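Local structure of malate dehydrogenase (Porphyromonas gingivalis, 3FI9) at residues G21-M24 / A25-A29; V50-E53 / I54-G58; T65-D69 / I70-L74; L97-G100 / N101-A105; L294-E297 / A298-A301. The protein probably catalyses the NAD-dependent interconversion of malate and oxaloacetate. One frame throughout, in Å; residues are numbered along the deposited sequence.

Contacts 1 to 4 belong to the NAD-binding Rossmann domain; contact 5 opens the long last helix of the C-terminal domain. Contacts 1 and 2 lie on neighbouring helices, with centres about 10 Å apart. They meet where Ser22 CB packs on Val50 CG1 at 3.6 Å, and both touch the second subunit. Contact 3 follows contact 2 in the chain and touches it through Phe66, whose CD2 is 3.3 Å from Ala51 CB. Contact 4 stands apart, its centre about 24 Å from that of contact 1. Gly21 of contact 1 and Asn101 of contact 4 are predicted NAD-binding residues. Contact 5 is remote from these sites, its centre about 37 Å from that of contact 1.

Contact 1. Residues G21-M24 / A25-A29; sequences GSNM and AQTAA
Thr27 leans back on the preceding turn of helix 19-30 and meets Asn23. Its CB lies 3.4 Å from Asn23 O. OG1 stands beside the backbone N of Thr27 (chi1 -60°), which brings it to 2.9 Å from Asn23 O, to which it donates a hydrogen bond. The hydroxyl comes from above the carbonyl plane, 39° out of it. Thr27 N also donates to Asn23 O, so this oxygen takes two bonds from one residue. OG1 is also 3.3 Å from Asn23 OD1.

The helix follows strand 10-14 and leads to strand 37-40 in a beta-alpha-beta unit of the Rossmann fold. Gly21, near its start, is a predicted NAD-binding residue. Its carbonyl O accepts from Ala25 N at 3.0 Å. In the next turn Ala28 N donates to Met24 O at 2.8 Å.

Asn23 CG is anti to the backbone N (chi1 -173°), which swings OD1 toward the Thr27 hydroxyl. OD1 is hydrogen-bonded to Ser241 of the same chain, and ND2 to Gln26 OE1 of the second subunit. Gln26 OE1 in turn accepts from Asn23 ND2 of that subunit, so this polar face of the helix forms part of the dimer interface. Met24 extends beyond CG and packs on Ser241, Ser244 and Ile245 of helix 238-251. Ala25 CB lies 3.4 Å from Ser22 O.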
loop_
_atom_site.group_PDB
_atom_site.type_symbol
_atom_site.label_atom_id
_atom_site.label_comp_id
_atom_site.label_asym_id
_atom_site.label_seq_id
_atom_site.Cartn_x
_atom_site.Cartn_y
_atom_site.Cartn_z
ATOM N N GLY A 21 7.454 1.783 6.649
ATOM C CA GLY A 21 6.475 2.254 7.671
ATOM C C GLY A 21 5.274 2.967 7.056
ATOM O O GLY A 21 4.140 2.851 7.541
ATOM N N SER A 22 5.508 3.746 6.012
ATOM C CA SER A 22 4.383 4.470 5.382
ATOM C C SER A 22 3.384 3.458 4.740
ATOM O O SER A 22 2.129 3.614 4.786
ATOM C CB SER A 22 4.894 5.535 4.399
ATOM O OG SER A 22 5.498 4.991 3.214
ATOM N N ASN A 23 3.942 2.428 4.116
ATOM C CA ASN A 23 3.120 1.376 3.518
ATOM C C ASN A 23 2.397 0.640 4.621
ATOM O O ASN A 23 1.253 0.280 4.461
ATOM C CB ASN A 23 3.962 0.445 2.632
ATOM C CG ASN A 23 3.097 -0.569 1.843
ATOM O OD1 ASN A 23 2.632 -1.548 2.394
ATOM N ND2 ASN A 23 2.945 -0.347 0.543
ATOM N N MET A 24 3.035 0.469 5.780
ATOM C CA MET A 24 2.369 -0.189 6.899
ATOM C C MET A 24 1.170 0.619 7.364
ATOM O O MET A 24 0.129 0.059 7.705
ATOM C CB MET A 24 3.321 -0.392 8.091
ATOM C CG MET A 24 4.485 -1.422 7.881
ATOM S SD MET A 24 5.555 -1.374 9.454
ATOM C CE MET A 24 6.418 -2.919 9.260
ATOM N N ALA A 25 1.325 1.926 7.360
ATOM C CA ALA A 25 0.257 2.776 7.823
ATOM C C ALA A 25 -0.948 2.624 6.925
ATOM O O ALA A 25 -2.068 2.542 7.401
ATOM C CB ALA A 25 0.712 4.279 7.828
ATOM N N GLN A 26 -0.718 2.634 5.624
ATOM C CA GLN A 26 -1.802 2.492 4.649
ATOM C C GLN A 26 -2.410 1.087 4.802
ATOM O O GLN A 26 -3.600 0.920 4.743
ATOM C CB GLN A 26 -1.256 2.720 3.220
ATOM C CG GLN A 26 -2.381 2.444 2.122
ATOM C CD GLN A 26 -1.841 2.577 0.711
ATOM O OE1 GLN A 26 -0.747 3.106 0.486
ATOM N NE2 GLN A 26 -2.591 2.045 -0.254
ATOM N N THR A 27 -1.576 0.073 5.025
ATOM C CA THR A 27 -2.096 -1.280 5.147
ATOM C C THR A 27 -2.939 -1.464 6.401
ATOM O O THR A 27 -4.015 -2.120 6.375
ATOM C CB THR A 27 -0.937 -2.305 5.083
ATOM O OG1 THR A 27 -0.266 -2.146 3.823
ATOM C CG2 THR A 27 -1.448 -3.779 5.219
ATOM N N ALA A 28 -2.455 -0.927 7.507
ATOM C CA ALA A 28 -3.201 -1.048 8.767
ATOM C C ALA A 28 -4.554 -0.344 8.665
ATOM O O ALA A 28 -5.582 -0.856 9.137
ATOM C CB ALA A 28 -2.393 -0.414 9.899
ATOM N N ALA A 29 -4.551 0.824 8.045
ATOM C CA ALA A 29 -5.807 1.553 7.836
ATOM C C ALA A 29 -6.752 0.797 6.911
ATOM O O ALA A 29 -7.940 0.686 7.198
ATOM C CB ALA A 29 -5.507 2.979 7.296
#

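Contact 2. Residues V50-E53 / I54-G58; sequences VAEE and IRHCG
Glu52 OE1 is held by Arg55 and by a water. Arg55 NH1 donates to it at 3.1 Å in a salt bridge, with an N-H...O angle of 161°. The oxygen lies at the edge of the guanidinium, close to its plane. Seen from the carboxylate, NH1 sits well above the plane, 59° out of it. The water donates to Glu52 OE1 and is hydrogen-bonded to His56 NE2 at 2.9 Å, lying in the plane of the ring at its edge. It thus links the acid to the histidine one turn on. Glu52 bends at chi2 (-64°), which folds its carboxylate back toward Arg55. The arginine chain is extended from CG to NE and passes Ala51 O, with CG 3.3 Å away.

The backbone oxygen of Glu52 has a different role. It lies over the centre of the His56 ring, 2.9 Å above its plane, and also accepts from His56 N at 3.0 Å. The ring therefore rests face-on against the carbonyl of the preceding turn. On the side facing helix 19-30, Val50 CG1 meets Ile54 CG1 at 4.3 Å. Ile54 also packs against that helix.

The acids also reach the second subunit. Glu52 OE2 pairs with its Lys164, and Glu53 OE2 with its Arg232. Gly58 is the first residue to leave helical backbone angles, with positive phi. This is the helix of the beta-alpha-beta unit from strand 37-40 to strand 65-67 of the Rossmann fold, here part of the dimer interface.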
loop_
_atom_site.group_PDB
_atom_site.type_symbol
_atom_site.label_atom_id
_atom_site.label_comp_id
_atom_site.label_asym_id
_atom_site.label_seq_id
_atom_site.Cartn_x
_atom_site.Cartn_y
_atom_site.Cartn_z
ATOM N N VAL A 50 3.947 11.711 5.362
ATOM C CA VAL A 50 3.280 10.420 5.391
ATOM C C VAL A 50 1.871 10.577 5.941
ATOM O O VAL A 50 0.948 10.059 5.338
ATOM C CB VAL A 50 4.032 9.370 6.175
ATOM C CG1 VAL A 50 3.229 8.093 6.221
ATOM C CG2 VAL A 50 5.431 9.129 5.552
ATOM N N ALA A 51 1.724 11.257 7.091
ATOM C CA ALA A 51 0.409 11.437 7.715
ATOM C C ALA A 51 -0.556 12.161 6.774
ATOM O O ALA A 51 -1.719 11.819 6.719
ATOM C CB ALA A 51 0.521 12.194 9.068
ATOM N N GLU A 52 -0.053 13.173 6.069
ATOM C CA GLU A 52 -0.865 13.947 5.120
ATOM C C GLU A 52 -1.385 13.004 4.036
ATOM O O GLU A 52 -2.561 13.026 3.708
ATOM C CB GLU A 52 -0.068 15.110 4.498
ATOM C CG GLU A 52 0.300 16.245 5.488
ATOM C CD GLU A 52 -0.904 17.009 6.086
ATOM O OE1 GLU A 52 -1.955 16.415 6.416
ATOM O OE2 GLU A 52 -0.785 18.238 6.264
ATOM N N GLU A 53 -0.527 12.145 3.514
ATOM C CA GLU A 53 -0.967 11.167 2.507
ATOM C C GLU A 53 -2.073 10.232 3.047
ATOM O O GLU A 53 -3.052 9.965 2.364
ATOM C CB GLU A 53 0.223 10.381 1.974
ATOM C CG GLU A 53 1.007 11.125 0.864
ATOM C CD GLU A 53 0.981 10.343 -0.457
ATOM O OE1 GLU A 53 -0.083 10.238 -1.097
ATOM O OE2 GLU A 53 2.034 9.786 -0.819
ATOM N N ILE A 54 -1.906 9.726 4.264
ATOM C CA ILE A 54 -2.912 8.832 4.834
ATOM C C ILE A 54 -4.237 9.560 5.010
ATOM O O ILE A 54 -5.304 9.068 4.620
ATOM C CB ILE A 54 -2.447 8.248 6.171
ATOM C CG1 ILE A 54 -1.066 7.560 5.947
ATOM C CG2 ILE A 54 -3.569 7.377 6.800
ATOM C CD1 ILE A 54 -1.117 6.405 4.893
ATOM N N ARG A 55 -4.157 10.768 5.556
ATOM C CA ARG A 55 -5.349 11.580 5.714
ATOM C C ARG A 55 -6.099 11.803 4.382
ATOM O O ARG A 55 -7.313 11.815 4.357
ATOM C CB ARG A 55 -4.970 12.933 6.314
ATOM C CG ARG A 55 -4.651 12.865 7.791
ATOM C CD ARG A 55 -3.858 14.104 8.155
ATOM N NE ARG A 55 -3.672 14.237 9.592
ATOM C CZ ARG A 55 -3.006 15.239 10.186
ATOM N NH1 ARG A 55 -2.394 16.147 9.460
ATOM N NH2 ARG A 55 -2.896 15.303 11.515
ATOM N N HIS A 56 -5.366 12.017 3.312
ATOM C CA HIS A 56 -5.964 12.265 2.006
ATOM C C HIS A 56 -6.560 11.015 1.320
ATOM O O HIS A 56 -7.226 11.135 0.282
ATOM C CB HIS A 56 -4.914 12.919 1.091
ATOM C CG HIS A 56 -4.325 14.190 1.648
ATOM N ND1 HIS A 56 -3.196 14.772 1.111
ATOM C CD2 HIS A 56 -4.704 14.980 2.692
ATOM C CE1 HIS A 56 -2.894 15.856 1.815
ATOM N NE2 HIS A 56 -3.795 16.000 2.774
ATOM N N CYS A 57 -6.321 9.824 1.886
ATOM C CA CYS A 57 -6.992 8.603 1.386
ATOM C C CYS A 57 -8.454 8.601 1.785
ATOM O O CYS A 57 -9.283 7.918 1.157
ATOM C CB CYS A 57 -6.353 7.355 1.982
ATOM S SG CYS A 57 -4.730 7.056 1.277
ATOM N N GLY A 58 -8.756 9.301 2.874
ATOM C CA GLY A 58 -10.141 9.379 3.401
ATOM C C GLY A 58 -10.631 8.088 4.024
ATOM O O GLY A 58 -11.707 7.600 3.663
HETATM O O HOH W 1 -4.175 17.734 5.006
#

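Contact 3. Residues T65-D69 / I70-L74; sequences TFTSD and IKEAL
Asp69 caps helix 70-74. Its OD2 accepts from Glu72 N at 2.9 Å through the anti lone pair. Asp69 is thus the N-cap, at the point where an edge strand of the Rossmann sheet within this chain, 65-67, passes into the helix. The carboxylate reaches the amide because CG is anti to the backbone N (chi1 -176°). Asp69 O takes the first backbone bond of the helix, from Ala73 N at 3.1 Å.

Thr67 meets the same turn from the strand. Its OG1 donates to Glu72 OE1 at 2.8 Å, on the anti side of the carboxylate and 22° out of its plane. CG beside the backbone N (chi1 -76°) aims the extended Glu72 chain toward the strand, and OE1 reaches Thr67.

The same threonine oxygen also accepts a bond. Thr67 OG1 takes it from Asp69 N at 3.0 Å, forming an ST turn, so one oxygen ties the capping residue to the glutamate. Ser68, between Thr67 and Asp69 in the chain, is held to Asp41 O by its OG. Ile70 packs on Tyr40 and Asp111. The other branch of Thr67, CG2, touches Ala73 CB at 3.6 Å.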
loop_
_atom_site.group_PDB
_atom_site.type_symbol
_atom_site.label_atom_id
_atom_site.label_comp_id
_atom_site.label_asym_id
_atom_site.label_seq_id
_atom_site.Cartn_x
_atom_site.Cartn_y
_atom_site.Cartn_z
ATOM N N THR A 65 -2.914 9.700 14.374
ATOM C CA THR A 65 -2.075 10.605 15.129
ATOM C C THR A 65 -0.644 10.395 14.635
ATOM O O THR A 65 -0.296 9.324 14.128
ATOM C CB THR A 65 -2.168 10.458 16.690
ATOM O OG1 THR A 65 -1.988 9.091 17.105
ATOM C CG2 THR A 65 -3.511 11.023 17.261
ATOM N N PHE A 66 0.178 11.425 14.726
ATOM C CA PHE A 66 1.595 11.228 14.436
ATOM C C PHE A 66 2.414 12.048 15.387
ATOM O O PHE A 66 1.966 13.106 15.860
ATOM C CB PHE A 66 1.955 11.506 12.992
ATOM C CG PHE A 66 1.737 12.928 12.548
ATOM C CD1 PHE A 66 2.799 13.836 12.525
ATOM C CD2 PHE A 66 0.486 13.354 12.135
ATOM C CE1 PHE A 66 2.596 15.152 12.095
ATOM C CE2 PHE A 66 0.292 14.670 11.702
ATOM C CZ PHE A 66 1.327 15.557 11.693
ATOM N N THR A 67 3.613 11.557 15.675
ATOM C CA THR A 67 4.464 12.217 16.641
ATOM C C THR A 67 5.910 11.748 16.524
ATOM O O THR A 67 6.190 10.594 16.119
ATOM C CB THR A 67 3.923 11.995 18.113
ATOM O OG1 THR A 67 4.772 12.672 19.048
ATOM C CG2 THR A 67 3.917 10.515 18.496
ATOM N N SER A 68 6.833 12.652 16.865
ATOM C CA SER A 68 8.260 12.303 17.010
ATOM C C SER A 68 8.702 12.175 18.469
ATOM O O SER A 68 9.912 12.090 18.745
ATOM C CB SER A 68 9.153 13.320 16.313
ATOM O OG SER A 68 8.853 13.339 14.945
ATOM N N ASP A 69 7.726 12.144 19.371
ATOM C CA ASP A 69 7.946 11.987 20.809
ATOM C C ASP A 69 7.562 10.574 21.201
ATOM O O ASP A 69 6.385 10.182 21.122
ATOM C CB ASP A 69 7.088 12.967 21.624
ATOM C CG ASP A 69 7.378 12.878 23.148
ATOM O OD1 ASP A 69 8.265 13.602 23.650
ATOM O OD2 ASP A 69 6.802 12.034 23.833
ATOM N N ILE A 70 8.551 9.800 21.630
ATOM C CA ILE A 70 8.287 8.409 21.922
ATOM C C ILE A 70 7.316 8.193 23.069
ATOM O O ILE A 70 6.566 7.269 23.025
ATOM C CB ILE A 70 9.583 7.594 22.143
ATOM C CG1 ILE A 70 9.216 6.112 22.236
ATOM C CG2 ILE A 70 10.389 8.107 23.336
ATOM C CD1 ILE A 70 8.959 5.515 20.828
ATOM N N LYS A 71 7.352 9.030 24.114
ATOM C CA LYS A 71 6.399 8.880 25.201
ATOM C C LYS A 71 4.979 9.021 24.674
ATOM O O LYS A 71 4.107 8.254 25.028
ATOM C CB LYS A 71 6.613 9.908 26.336
ATOM C CG LYS A 71 5.721 9.571 27.566
ATOM C CD LYS A 71 5.807 10.608 28.711
ATOM C CE LYS A 71 4.979 10.115 29.907
ATOM N NZ LYS A 71 5.299 10.911 31.135
ATOM N N GLU A 72 4.753 10.019 23.836
ATOM C CA GLU A 72 3.408 10.236 23.294
ATOM C C GLU A 72 2.921 9.055 22.455
ATOM O O GLU A 72 1.772 8.607 22.588
ATOM C CB GLU A 72 3.416 11.501 22.436
ATOM C CG GLU A 72 3.427 12.756 23.275
ATOM C CD GLU A 72 3.382 14.000 22.423
ATOM O OE1 GLU A 72 3.486 13.865 21.178
ATOM O OE2 GLU A 72 3.242 15.101 23.004
ATOM N N ALA A 73 3.823 8.545 21.637
ATOM C CA ALA A 73 3.575 7.437 20.699
ATOM C C ALA A 73 3.273 6.133 21.429
ATOM O O ALA A 73 2.375 5.384 21.044
ATOM C CB ALA A 73 4.797 7.258 19.789
ATOM N N LEU A 74 4.056 5.831 22.464
ATOM C CA LEU A 74 3.829 4.562 23.186
ATOM C C LEU A 74 2.756 4.631 24.275
ATOM O O LEU A 74 2.210 3.614 24.706
ATOM C CB LEU A 74 5.159 4.018 23.722
ATOM C CG LEU A 74 6.169 3.612 22.640
ATOM C CD1 LEU A 74 7.329 2.878 23.250
ATOM C CD2 LEU A 74 5.481 2.740 21.604
#

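Contact 4. Residues L97-G100 / N101-A105; sequences LLKG and NAEIA
Leu97 O accepts from Asn101 N at 2.8 Å, the first of four successive i to i+4 bonds that carry the helix from Leu97 to Ile104. The side chain of Asn101 turns back to the same oxygen. Its CG lies beside the backbone N (chi1 -73°), and ND2 comes to 2.8 Å from Leu97 O. This second bond is weak, with an N-H...O angle of 124°. The carbonyl of Leu97 is thus approached by both the backbone and the amide of one residue.

Helix 94-115 belongs to the Rossmann domain, between strands 77-82 and 121-124. Asn101 is predicted to bind NAD, and its side chain packs on Phe126, another predicted NAD-binding residue, and on Thr132.

Another face carries a salt bridge. Lys99 and Glu103 lie side by side and point the same way. Lys99 NZ donates to Glu103 OE2 at 2.8 Å, through the anti lone pair of the carboxylate. The lysine is extended until its last bond, where chi4 (-46°) turns NZ toward the acid. The glutamate bends at chi2, and its CG passes 2.9 Å from Lys99 O. Ile104 CG1 lies 3.3 Å from Gly100 O. Leu98 packs on Leu313, Glu316 and Val317 of helix 297-319, and Ala102 CB, 3.3 Å from Leu98 O, also packs on Val317.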
loop_
_atom_site.group_PDB
_atom_site.type_symbol
_atom_site.label_atom_id
_atom_site.label_comp_id
_atom_site.label_asym_id
_atom_site.label_seq_id
_atom_site.Cartn_x
_atom_site.Cartn_y
_atom_site.Cartn_z
ATOM N N LEU A 97 27.082 -1.810 12.654
ATOM C CA LEU A 97 25.657 -1.968 12.349
ATOM C C LEU A 97 24.972 -2.896 13.358
ATOM O O LEU A 97 23.837 -2.658 13.767
ATOM C CB LEU A 97 25.478 -2.566 10.961
ATOM C CG LEU A 97 25.390 -1.679 9.726
ATOM C CD1 LEU A 97 25.005 -2.595 8.594
ATOM C CD2 LEU A 97 24.340 -0.592 9.910
ATOM N N LEU A 98 25.678 -3.959 13.730
ATOM C CA LEU A 98 25.174 -4.937 14.672
ATOM C C LEU A 98 24.902 -4.280 16.018
ATOM O O LEU A 98 23.804 -4.375 16.564
ATOM C CB LEU A 98 26.203 -6.049 14.850
ATOM C CG LEU A 98 25.926 -7.069 15.956
ATOM C CD1 LEU A 98 24.582 -7.743 15.736
ATOM C CD2 LEU A 98 27.086 -8.088 16.017
ATOM N N LYS A 99 25.917 -3.604 16.534
ATOM C CA LYS A 99 25.821 -2.869 17.783
ATOM C C LYS A 99 24.778 -1.754 17.701
ATOM O O LYS A 99 23.992 -1.554 18.631
ATOM C CB LYS A 99 27.195 -2.259 18.141
ATOM C CG LYS A 99 27.250 -1.652 19.542
ATOM C CD LYS A 99 28.691 -1.328 19.926
ATOM C CE LYS A 99 28.783 -0.938 21.399
ATOM N NZ LYS A 99 27.719 0.033 21.796
ATOM N N GLY A 100 24.790 -1.022 16.592
ATOM C CA GLY A 100 23.845 0.057 16.393
ATOM C C GLY A 100 22.411 -0.437 16.429
ATOM O O GLY A 100 21.555 0.140 17.119
ATOM N N ASN A 101 22.129 -1.525 15.724
ATOM C CA ASN A 101 20.754 -2.054 15.748
ATOM C C ASN A 101 20.395 -2.735 17.068
ATOM O O ASN A 101 19.230 -2.669 17.523
ATOM C CB ASN A 101 20.526 -3.028 14.586
ATOM C CG ASN A 101 20.421 -2.321 13.289
ATOM O OD1 ASN A 101 19.481 -1.560 13.072
ATOM N ND2 ASN A 101 21.398 -2.537 12.413
ATOM N N ALA A 102 21.373 -3.398 17.685
ATOM C CA ALA A 102 21.098 -3.979 19.000
ATOM C C ALA A 102 20.750 -2.879 20.002
ATOM O O ALA A 102 19.836 -3.058 20.840
ATOM C CB ALA A 102 22.256 -4.818 19.500
ATOM N N GLU A 103 21.472 -1.761 19.931
ATOM C CA GLU A 103 21.206 -0.604 20.826
ATOM C C GLU A 103 19.835 0.033 20.572
ATOM O O GLU A 103 19.166 0.445 21.506
ATOM C CB GLU A 103 22.259 0.507 20.693
ATOM C CG GLU A 103 23.706 0.108 21.012
ATOM C CD GLU A 103 23.948 -0.199 22.475
ATOM O OE1 GLU A 103 22.976 -0.332 23.236
ATOM O OE2 GLU A 103 25.133 -0.318 22.862
ATOM N N ILE A 104 19.426 0.171 19.319
ATOM C CA ILE A 104 18.097 0.769 19.108
ATOM C C ILE A 104 17.045 -0.208 19.595
ATOM O O ILE A 104 16.040 0.198 20.153
ATOM C CB ILE A 104 17.796 1.130 17.645
ATOM C CG1 ILE A 104 18.891 2.014 17.094
ATOM C CG2 ILE A 104 16.505 1.954 17.582
ATOM C CD1 ILE A 104 18.955 1.967 15.535
ATOM N N ALA A 105 17.306 -1.501 19.431
ATOM C CA ALA A 105 16.372 -2.514 19.924
ATOM C C ALA A 105 16.309 -2.462 21.455
ATOM O O ALA A 105 15.243 -2.585 22.029
ATOM C CB ALA A 105 16.787 -3.920 19.472
#

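Contact 5. Residues L294-E297 / A298-A301; sequences LGNE and AERA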
loop_
_atom_site.group_PDB
_atom_site.type_symbol
_atom_site.label_atom_id
_atom_site.label_comp_id
_atom_site.label_asym_id
_atom_site.label_seq_id
_atom_site.Cartn_x
_atom_site.Cartn_y
_atom_site.Cartn_z
ATOM N N LEU A 294 9.433 -31.443 13.838
ATOM C CA LEU A 294 9.456 -30.683 12.584
ATOM C C LEU A 294 10.211 -31.405 11.490
ATOM O O LEU A 294 11.365 -31.793 11.673
ATOM C CB LEU A 294 10.110 -29.313 12.746
ATOM C CG LEU A 294 9.418 -28.049 13.205
ATOM C CD1 LEU A 294 10.410 -26.909 12.953
ATOM C CD2 LEU A 294 8.029 -27.775 12.546
ATOM N N GLY A 295 9.585 -31.533 10.325
ATOM C CA GLY A 295 10.246 -32.140 9.172
ATOM C C GLY A 295 10.844 -33.508 9.486
ATOM O O GLY A 295 10.290 -34.271 10.288
ATOM N N ASN A 296 11.967 -33.824 8.847
ATOM C CA ASN A 296 12.695 -35.056 9.133
ATOM C C ASN A 296 14.028 -34.826 9.802
ATOM O O ASN A 296 14.426 -33.694 10.069
ATOM C CB ASN A 296 12.916 -35.858 7.847
ATOM C CG ASN A 296 13.658 -35.069 6.755
ATOM O OD1 ASN A 296 14.637 -34.360 7.000
ATOM N ND2 ASN A 296 13.214 -35.250 5.520
ATOM N N GLU A 297 14.760 -35.906 10.032
ATOM C CA GLU A 297 16.007 -35.758 10.780
ATOM C C GLU A 297 17.032 -34.904 10.069
ATOM O O GLU A 297 17.713 -34.103 10.707
ATOM C CB GLU A 297 16.625 -37.118 11.101
ATOM C CG GLU A 297 17.881 -37.021 11.975
ATOM C CD GLU A 297 18.266 -38.402 12.497
ATOM O OE1 GLU A 297 17.696 -39.399 12.006
ATOM O OE2 GLU A 297 19.133 -38.500 13.366
ATOM N N ALA A 298 17.195 -35.101 8.766
ATOM C CA ALA A 298 18.120 -34.275 8.005
ATOM C C ALA A 298 17.790 -32.779 8.042
ATOM O O ALA A 298 18.690 -31.939 8.160
ATOM C CB ALA A 298 18.226 -34.766 6.547
ATOM N N GLU A 299 16.510 -32.441 7.908
ATOM C CA GLU A 299 16.118 -31.029 7.975
ATOM C C GLU A 299 16.397 -30.459 9.364
ATOM O O GLU A 299 16.884 -29.341 9.485
ATOM C CB GLU A 299 14.644 -30.897 7.612
ATOM C CG GLU A 299 14.402 -31.260 6.166
ATOM C CD GLU A 299 12.928 -31.367 5.816
ATOM O OE1 GLU A 299 12.103 -31.702 6.686
ATOM O OE2 GLU A 299 12.605 -31.147 4.645
ATOM N N ARG A 300 16.093 -31.229 10.414
ATOM C CA ARG A 300 16.395 -30.756 11.784
ATOM C C ARG A 300 17.895 -30.507 11.972
ATOM O O ARG A 300 18.310 -29.585 12.698
ATOM C CB ARG A 300 15.836 -31.719 12.833
ATOM C CG ARG A 300 14.301 -31.655 12.868
ATOM C CD ARG A 300 13.739 -32.414 14.036
ATOM N NE ARG A 300 13.959 -33.859 13.969
ATOM C CZ ARG A 300 13.202 -34.719 13.305
ATOM N NH1 ARG A 300 12.142 -34.306 12.608
ATOM N NH2 ARG A 300 13.497 -36.014 13.358
ATOM N N ALA A 301 18.719 -31.293 11.284
ATOM C CA ALA A 301 20.183 -31.046 11.363
ATOM C C ALA A 301 20.572 -29.755 10.661
ATOM O O ALA A 301 21.512 -29.048 11.066
ATOM C CB ALA A 301 20.965 -32.254 10.809
#
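Asn296 and Glu299 exchange hydrogen bonds at the start of helix 297-319 and form a capping box. Asn296 OD1 accepts from Glu299 N at 2.8 Å, nearly in line with its C=O bond and with an N-H...O angle of 164°. In return Asn296 N donates to Glu299 OE1 at 3.0 Å. The backbone N of Asn296 meets this oxygen on the anti side, 30° out of the carboxylate plane. Asn296 CG sits between its own backbone N and carbonyl carbon (chi1 57°), which turns OD1 in over the first turn. The two side chains cross at about a right angle. Glu299 OE1 is also hydrogen-bonded to Ser191. Gly295 has positive phi, and its CA lies 3.1 Å from Glu299 OE1.

Backbone bonds continue the helix. Arg300 N donates to Asn296 O, and Ala301 N to Glu297 O, each at 3.0 Å.

Arg300 supplies the cationic group. It bends at chi3, folding the guanidinium back over the loop. NH1 donates to Leu294 O at 2.8 Å, from above the carbonyl plane. Gly295 O is 3.0 Å from NH1. One face of the guanidinium covers the peptide between Asn296 and Glu297, with Asn296 C 3.3 Å above its plane.

Leu294 packs on Phe189.

The cap satisfies an amide at the head of the helix, and the acid of Glu299 would probably interact favourably with the helix dipole there. Arg300 adds a tie to the loop before the cap, so both Glu299 and Arg300 bond back to the segment before the helix.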